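Local coordinates for AbiEi antitoxin C-terminal domain-containing protein (Mycobacterium tuberculosis, PDB 1ZEL) that is of unknown function but probably binds DNA through a winged helix-turn-helix and carries a domain related to the C-terminal domain of AbiEi antitoxins, at residues A[103-108]-A[187-192]; A[145-150]-A[224-229]. All blocks are in the same frame, centred on the assembly; numbering follows the deposited sequence.

Contact 1. Residues A[103-108]-A[187-192]; sequences MLAGAS and LVQIAT. With FMT (formic acid), chain F.
Gly106, in the turn after strand 103-104, lies against the helical turn carrying Gln189 and Ile190, with the CA atoms of Gly106 and Ile190 7.1 Å apart. One extended side chain bridges most of that gap. With CG of Gln189 anti to the backbone N (chi1 179°) and the chain straight beyond it, the carboxamide is carried out from helix 183-192 to the turn. There Gly106 N donates to Gln189 OE1 at 2.8 Å, a moderately bent bond (148° at the hydrogen). The donor lies in the carbonyl plane, on a lone pair, with a C=O...N angle of 123°. Ala105 CB closes on the same oxygen at 3.4 Å, and Gln189 NE2 lies 3.6 Å from Gly106 CA. The positive phi of Gly106 suits a glycine at this bend. The glutamine thus ties helix 183-192 to the turn leaving strand 103-104, an outermost strand of the small mixed sheet in the AbiEi-type domain. On the other half of the amide, NE2 is hydrogen-bonded to Ser196 OG, and with both ends engaged the rotation of this buried group is fixed. Further along the helix, Val188 O receives Thr192 OG1 at 2.8 Å and Thr192 N from opposite faces of its plane. In the helix that follows the turn, Ser108 OG hydrogen-bonds O2 of a formic acid molecule, probably from the crystallisation liquor, at 2.6 Å.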
ATOM      1  N   MET A 103      -1.771  -6.542   0.342  1.00 20.03           N
ATOM      2  CA  MET A 103      -2.563  -5.470  -0.206  1.00 19.39           C
ATOM      3  C   MET A 103      -1.941  -4.141   0.198  1.00 19.30           C
ATOM      4  O   MET A 103      -1.489  -4.004   1.329  1.00 19.88           O
ATOM      5  CB  MET A 103      -4.004  -5.564   0.318  1.00 19.54           C
ATOM      6  CG  MET A 103      -4.658  -6.888  -0.003  1.00 19.90           C
ATOM      7  SD  MET A 103      -6.365  -7.085   0.553  1.00 24.91           S
ATOM      8  CE  MET A 103      -7.230  -6.070  -0.619  1.00 19.06           C
ATOM      9  N   LEU A 104      -1.915  -3.166  -0.718  1.00 19.15           N
ATOM     10  CA  LEU A 104      -1.548  -1.809  -0.363  1.00 18.49           C
ATOM     11  C   LEU A 104      -2.451  -1.351   0.778  1.00 18.80           C
ATOM     12  O   LEU A 104      -3.664  -1.618   0.763  1.00 19.67           O
ATOM     13  CB  LEU A 104      -1.679  -0.876  -1.571  1.00 18.21           C
ATOM     14  CG  LEU A 104      -0.672  -1.070  -2.701  1.00 20.49           C
ATOM     15  CD1 LEU A 104      -0.982  -0.160  -3.896  1.00 19.44           C
ATOM     16  CD2 LEU A 104       0.755  -0.867  -2.206  1.00 19.08           C
ATOM     17  N   ALA A 105      -1.866  -0.710   1.788  1.00 18.18           N
ATOM     18  CA  ALA A 105      -2.627  -0.308   2.977  1.00 19.04           C
ATOM     19  C   ALA A 105      -2.358   1.137   3.342  1.00 19.28           C
ATOM     20  O   ALA A 105      -1.712   1.872   2.582  1.00 19.21           O
ATOM     21  CB  ALA A 105      -2.326  -1.239   4.167  1.00 20.28           C
ATOM     22  N   GLY A 106      -2.862   1.546   4.504  1.00 19.53           N
ATOM     23  CA  GLY A 106      -2.517   2.838   5.099  1.00 19.55           C
ATOM     24  C   GLY A 106      -2.492   3.962   4.096  1.00 19.40           C
ATOM     25  O   GLY A 106      -3.434   4.098   3.321  1.00 19.38           O
ATOM     26  N   ALA A 107      -1.388   4.719   4.075  1.00 18.08           N
ATOM     27  CA  ALA A 107      -1.245   5.892   3.212  1.00 19.18           C
ATOM     28  C   ALA A 107      -1.347   5.612   1.707  1.00 19.48           C
ATOM     29  O   ALA A 107      -1.847   6.459   0.956  1.00 19.15           O
ATOM     30  CB  ALA A 107       0.065   6.621   3.520  1.00 19.06           C
ATOM     31  N   SER A 108      -0.894   4.440   1.259  1.00 18.92           N
ATOM     32  CA  SER A 108      -0.994   4.141  -0.172  1.00 19.20           C
ATOM     33  C   SER A 108      -2.424   3.917  -0.610  1.00 18.33           C
ATOM     34  O   SER A 108      -2.834   4.433  -1.649  1.00 17.59           O
ATOM     35  CB  SER A 108      -0.117   2.941  -0.560  1.00 20.08           C
ATOM     36  OG  SER A 108       1.255   3.333  -0.486  1.00 23.21           O
ATOM     37  N   LEU A 187     -10.222   2.437   7.094  1.00 19.61           N
ATOM     38  CA  LEU A 187     -10.705   3.110   8.285  1.00 19.72           C
ATOM     39  C   LEU A 187     -10.481   2.186   9.481  1.00 19.03           C
ATOM     40  O   LEU A 187     -10.040   2.626  10.554  1.00 20.22           O
ATOM     41  CB  LEU A 187     -12.189   3.469   8.149  1.00 18.99           C
ATOM     42  CG  LEU A 187     -12.789   4.400   9.205  1.00 19.12           C
ATOM     43  CD1 LEU A 187     -13.923   5.250   8.600  1.00 16.30           C
ATOM     44  CD2 LEU A 187     -13.299   3.557  10.418  1.00 16.51           C
ATOM     45  N   VAL A 188     -10.802   0.908   9.318  1.00 18.86           N
ATOM     46  CA  VAL A 188     -10.607  -0.025  10.434  1.00 18.78           C
ATOM     47  C   VAL A 188      -9.122  -0.156  10.788  1.00 18.54           C
ATOM     48  O   VAL A 188      -8.761  -0.244  11.959  1.00 19.20           O
ATOM     49  CB  VAL A 188     -11.255  -1.382  10.177  1.00 18.20           C
ATOM     50  CG1 VAL A 188     -10.881  -2.360  11.285  1.00 17.53           C
ATOM     51  CG2 VAL A 188     -12.799  -1.197  10.105  1.00 16.79           C
ATOM     52  N   GLN A 189      -8.266  -0.125   9.779  1.00 17.73           N
ATOM     53  CA  GLN A 189      -6.831  -0.221  10.023  1.00 17.93           C
ATOM     54  C   GLN A 189      -6.372   0.927  10.906  1.00 18.86           C
ATOM     55  O   GLN A 189      -5.707   0.724  11.920  1.00 19.12           O
ATOM     56  CB  GLN A 189      -6.045  -0.172   8.710  1.00 17.26           C
ATOM     57  CG  GLN A 189      -4.526  -0.256   8.945  1.00 14.67           C
ATOM     58  CD  GLN A 189      -3.723   0.328   7.816  1.00 20.60           C
ATOM     59  OE1 GLN A 189      -4.112   0.239   6.663  1.00 19.98           O
ATOM     60  NE2 GLN A 189      -2.577   0.920   8.141  1.00 21.30           N
ATOM     61  N   ILE A 190      -6.720   2.148  10.509  1.00 18.26           N
ATOM     62  CA  ILE A 190      -6.178   3.304  11.207  1.00 19.35           C
ATOM     63  C   ILE A 190      -6.865   3.520  12.586  1.00 19.45           C
ATOM     64  O   ILE A 190      -6.276   4.117  13.487  1.00 19.39           O
ATOM     65  CB  ILE A 190      -6.253   4.540  10.294  1.00 19.30           C
ATOM     66  CG1 ILE A 190      -7.701   4.940  10.049  1.00 19.58           C
ATOM     67  CG2 ILE A 190      -5.629   4.208   8.917  1.00 20.27           C
ATOM     68  CD1 ILE A 190      -7.831   6.250   9.240  1.00 18.54           C
ATOM     69  N   ALA A 191      -8.099   3.040  12.744  1.00 18.68           N
ATOM     70  CA  ALA A 191      -8.750   3.038  14.073  1.00 19.32           C
ATOM     71  C   ALA A 191      -8.110   1.977  14.982  1.00 19.77           C
ATOM     72  O   ALA A 191      -7.866   2.218  16.177  1.00 19.86           O
ATOM     73  CB  ALA A 191     -10.260   2.768  13.928  1.00 18.76           C
ATOM     74  N   THR A 192      -7.835   0.807  14.422  1.00 18.92           N
ATOM     75  CA  THR A 192      -7.264  -0.292  15.210  1.00 19.47           C
ATOM     76  C   THR A 192      -5.855   0.035  15.670  1.00 20.17           C
ATOM     77  O   THR A 192      -5.509  -0.188  16.860  1.00 19.91           O
ATOM     78  CB  THR A 192      -7.283  -1.629  14.421  1.00 19.23           C
ATOM     79  OG1 THR A 192      -8.633  -1.969  14.115  1.00 20.71           O
ATOM     80  CG2 THR A 192      -6.642  -2.773  15.218  1.00 22.26           C
TER
HETATM   81  C   FMT F 704       2.576   5.622  -3.052  1.00 34.94           C
HETATM   82  O1  FMT F 704       2.462   6.157  -4.163  1.00 34.96           O
HETATM   83  O2  FMT F 704       1.674   4.971  -2.502  1.00 34.23           O

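Contact 2. Residues A[145-150]-A[224-229]; sequences VRIPWN and SGRPTS. With FMT (formic acid), chain G; FMT (formic acid), chain E; FMT (formic acid), chain H.
Arg226 reaches the 145-150 loop by folding its side chain twice, at chi2 (-71°) and chi3 (70°), which brings the guanidinium back among Ile147, Pro148 and Trp149. Ile147 holds CG2 anti to its own backbone N, and this methyl lies over one face of the guanidinium, 3.6 Å from Arg226 NE. The same methyl also covers a face of the Trp149 ring, 3.7 Å above the plane and over its centre. Indole and guanidinium are turned almost perpendicular, 79° apart, with Arg226 NH1 3.6 Å from Trp149 NE1. Between the two hydrophobic residues, Pro148 is the centre of an inverse gamma turn, closed by a weak bond from Trp149 N to Ile147 O at 2.7 Å; the Pro148 ring and the arginine run past each other in opposite directions, with Pro148 CG 3.7 Å from Arg226 NH2. The contact thus joins the loop after strand 142-145 to the linker between helices 216-223 and 228-240. Although no hydrogen bond crosses directly between 145-150 and 224-229, Arg226 NH1 and Trp149 NE1 both donate to Leu222 O, near the end of helix 216-223. Sharing one carbonyl fixes the two donors side by side, and a helix carboxyl end probably provides a favourable electrostatic setting for the arginine's charge.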
ATOM      1  N   VAL A 145       1.405  -3.897   8.120  1.00 23.31           N
ATOM      2  CA  VAL A 145       0.426  -3.818   9.183  1.00 25.28           C
ATOM      3  C   VAL A 145      -0.209  -5.193   9.251  1.00 26.50           C
ATOM      4  O   VAL A 145      -0.443  -5.836   8.225  1.00 25.22           O
ATOM      5  CB  VAL A 145      -0.592  -2.647   8.983  1.00 25.12           C
ATOM      6  CG1 VAL A 145      -1.554  -2.926   7.846  1.00 26.18           C
ATOM      7  CG2 VAL A 145      -1.362  -2.391  10.289  1.00 25.17           C
ATOM      8  N   ARG A 146      -0.410  -5.682  10.463  1.00 28.23           N
ATOM      9  CA  ARG A 146      -0.721  -7.091  10.649  1.00 29.33           C
ATOM     10  C   ARG A 146      -1.989  -7.321  11.470  1.00 30.11           C
ATOM     11  O   ARG A 146      -1.948  -7.952  12.530  1.00 32.42           O
ATOM     12  CB  ARG A 146       0.461  -7.792  11.320  1.00 30.25           C
ATOM     13  CG  ARG A 146       1.664  -7.973  10.421  1.00 30.67           C
ATOM     14  CD  ARG A 146       1.720  -9.367   9.846  1.00 32.38           C
ATOM     15  NE  ARG A 146       3.054  -9.658   9.323  1.00 29.24           N
ATOM     16  CZ  ARG A 146       3.293 -10.596   8.418  1.00 28.85           C
ATOM     17  NH1 ARG A 146       2.283 -11.325   7.971  1.00 28.37           N
ATOM     18  NH2 ARG A 146       4.526 -10.792   7.954  1.00 26.96           N
ATOM     19  N   ILE A 147      -3.107  -6.833  10.968  1.00 28.95           N
ATOM     20  CA  ILE A 147      -4.409  -7.054  11.591  1.00 27.59           C
ATOM     21  C   ILE A 147      -4.905  -8.407  11.100  1.00 27.10           C
ATOM     22  O   ILE A 147      -4.884  -8.658   9.894  1.00 27.03           O
ATOM     23  CB  ILE A 147      -5.345  -5.902  11.196  1.00 27.79           C
ATOM     24  CG1 ILE A 147      -4.762  -4.592  11.738  1.00 29.14           C
ATOM     25  CG2 ILE A 147      -6.794  -6.130  11.679  1.00 24.80           C
ATOM     26  CD1 ILE A 147      -5.478  -3.382  11.276  1.00 30.42           C
ATOM     27  N   PRO A 148      -5.316  -9.306  12.028  1.00 26.71           N
ATOM     28  CA  PRO A 148      -5.609 -10.681  11.624  1.00 26.35           C
ATOM     29  C   PRO A 148      -6.947 -10.889  10.930  1.00 26.84           C
ATOM     30  O   PRO A 148      -7.700 -11.806  11.290  1.00 26.00           O
ATOM     31  CB  PRO A 148      -5.558 -11.452  12.957  1.00 26.48           C
ATOM     32  CG  PRO A 148      -6.003 -10.461  13.949  1.00 25.78           C
ATOM     33  CD  PRO A 148      -5.484  -9.127  13.490  1.00 26.48           C
ATOM     34  N   TRP A 149      -7.245 -10.055   9.933  1.00 27.30           N
ATOM     35  CA  TRP A 149      -8.340 -10.347   9.026  1.00 28.10           C
ATOM     36  C   TRP A 149      -8.180 -11.719   8.328  1.00 31.32           C
ATOM     37  O   TRP A 149      -7.052 -12.167   8.029  1.00 29.72           O
ATOM     38  CB  TRP A 149      -8.439  -9.264   7.956  1.00 27.23           C
ATOM     39  CG  TRP A 149      -8.931  -7.950   8.483  1.00 22.14           C
ATOM     40  CD1 TRP A 149     -10.008  -7.756   9.291  1.00 23.00           C
ATOM     41  CD2 TRP A 149      -8.385  -6.653   8.214  1.00 24.55           C
ATOM     42  NE1 TRP A 149     -10.178  -6.411   9.544  1.00 26.05           N
ATOM     43  CE2 TRP A 149      -9.194  -5.711   8.891  1.00 27.30           C
ATOM     44  CE3 TRP A 149      -7.302  -6.189   7.450  1.00 22.45           C
ATOM     45  CZ2 TRP A 149      -8.942  -4.333   8.846  1.00 23.74           C
ATOM     46  CZ3 TRP A 149      -7.058  -4.823   7.401  1.00 24.37           C
ATOM     47  CH2 TRP A 149      -7.870  -3.912   8.101  1.00 22.78           C
ATOM     48  N   ASN A 150      -9.338 -12.345   8.076  1.00 34.88           N
ATOM     49  CA  ASN A 150      -9.474 -13.533   7.216  1.00 37.81           C
ATOM     50  C   ASN A 150      -8.970 -13.264   5.781  1.00 39.69           C
ATOM     51  O   ASN A 150      -9.632 -12.584   4.966  1.00 40.41           O
ATOM     52  CB  ASN A 150     -10.936 -14.025   7.216  1.00 38.07           C
ATOM     53  CG  ASN A 150     -11.151 -15.239   6.321  1.00 39.46           C
ATOM     54  OD1 ASN A 150     -10.193 -15.825   5.820  1.00 37.20           O
ATOM     55  ND2 ASN A 150     -12.410 -15.619   6.122  1.00 39.64           N
ATOM     56  N   SER A 224     -15.062  -6.906  13.546  1.00 22.70           N
ATOM     57  CA  SER A 224     -15.346  -8.101  14.326  1.00 23.04           C
ATOM     58  C   SER A 224     -14.067  -8.811  14.750  1.00 22.65           C
ATOM     59  O   SER A 224     -13.344  -9.349  13.919  1.00 22.84           O
ATOM     60  CB  SER A 224     -16.284  -9.048  13.569  1.00 23.76           C
ATOM     61  OG  SER A 224     -16.509 -10.220  14.347  1.00 26.32           O
ATOM     62  N   GLY A 225     -13.777  -8.789  16.048  1.00 22.48           N
ATOM     63  CA  GLY A 225     -12.599  -9.481  16.574  1.00 21.41           C
ATOM     64  C   GLY A 225     -11.500  -8.494  16.937  1.00 20.73           C
ATOM     65  O   GLY A 225     -10.519  -8.853  17.573  1.00 21.31           O
ATOM     66  N   ARG A 226     -11.655  -7.248  16.520  1.00 19.83           N
ATOM     67  CA  ARG A 226     -10.738  -6.196  16.937  1.00 20.10           C
ATOM     68  C   ARG A 226     -11.029  -5.843  18.411  1.00 19.68           C
ATOM     69  O   ARG A 226     -12.130  -6.107  18.917  1.00 18.37           O
ATOM     70  CB  ARG A 226     -10.878  -4.916  16.068  1.00 20.73           C
ATOM     71  CG  ARG A 226     -10.898  -5.053  14.543  1.00 21.86           C
ATOM     72  CD  ARG A 226      -9.558  -5.431  13.915  1.00 24.98           C
ATOM     73  NE  ARG A 226      -9.230  -6.823  14.251  1.00 22.79           N
ATOM     74  CZ  ARG A 226      -9.838  -7.897  13.757  1.00 23.69           C
ATOM     75  NH1 ARG A 226     -10.822  -7.786  12.857  1.00 22.99           N
ATOM     76  NH2 ARG A 226      -9.458  -9.104  14.165  1.00 26.17           N
ATOM     77  N   PRO A 227     -10.049  -5.243  19.106  1.00 19.78           N
ATOM     78  CA  PRO A 227     -10.340  -4.813  20.478  1.00 19.52           C
ATOM     79  C   PRO A 227     -11.429  -3.742  20.511  1.00 19.45           C
ATOM     80  O   PRO A 227     -11.712  -3.102  19.488  1.00 19.52           O
ATOM     81  CB  PRO A 227      -9.015  -4.224  20.948  1.00 20.10           C
ATOM     82  CG  PRO A 227      -7.961  -4.814  20.017  1.00 21.59           C
ATOM     83  CD  PRO A 227      -8.660  -4.940  18.708  1.00 19.67           C
ATOM     84  N   THR A 228     -12.049  -3.553  21.668  1.00 18.61           N
ATOM     85  CA  THR A 228     -13.134  -2.570  21.798  1.00 17.71           C
ATOM     86  C   THR A 228     -12.668  -1.181  21.433  1.00 17.49           C
ATOM     87  O   THR A 228     -13.414  -0.390  20.851  1.00 16.61           O
ATOM     88  CB  THR A 228     -13.706  -2.605  23.217  1.00 18.50           C
ATOM     89  OG1 THR A 228     -14.113  -3.951  23.497  1.00 18.23           O
ATOM     90  CG2 THR A 228     -14.899  -1.655  23.362  1.00 14.78           C
ATOM     91  N   SER A 229     -11.411  -0.878  21.765  1.00 18.28           N
ATOM     92  CA  SER A 229     -10.818   0.411  21.413  1.00 18.96           C
ATOM     93  C   SER A 229     -10.895   0.736  19.926  1.00 18.87           C
ATOM     94  O   SER A 229     -11.078   1.896  19.561  1.00 18.11           O
ATOM     95  CB  SER A 229      -9.370   0.495  21.908  1.00 19.96           C
ATOM     96  OG  SER A 229      -8.603  -0.560  21.385  1.00 22.60           O
TER
HETATM   97  C   FMT G 707      -7.481  -7.680  16.456  1.00 33.73           C
HETATM   98  O1  FMT G 707      -6.769  -6.769  16.049  1.00 33.74           O
HETATM   99  O2  FMT G 707      -7.128  -8.856  16.476  1.00 34.09           O
HETATM  100  C   FMT E 703       6.382  -8.086   9.056  1.00 57.08           C
HETATM  101  O1  FMT E 703       6.964  -9.091   8.627  1.00 57.00           O
HETATM  102  O2  FMT E 703       5.361  -8.105   9.762  1.00 56.65           O
HETATM  103  C   FMT H 710     -15.452  -5.404  20.911  1.00 24.68           C
HETATM  104  O1  FMT H 710     -16.021  -4.773  21.811  1.00 25.19           O
HETATM  105  O2  FMT H 710     -16.055  -6.041  20.044  1.00 24.69           O

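Overall arrangement
Contacts 1 and 2 have centres about 12 Å apart and meet on helix 183-192. Their segments alternate along the chain, and segment 187-192 touches both contacts. Contact 2 packs directly on it: Val188 CG1 lies 3.7 Å from Trp149 CZ2, Gln189 CA lies 3.7 Å from Ile147 CD1, and Thr192 OG1 lies 3.6 Å from Arg226 CD. Gln189 serves both contacts: its amide bonds to the turn of contact 1, while its CA packs on Ile147 and its CD on Val145 of contact 2. The sodium ion is bound by Arg167, Asp209 and Asp213, none of which belongs to either contact. Contact 1 is buried; contact 2, about 18 Å from the chain's centre, is partly exposed.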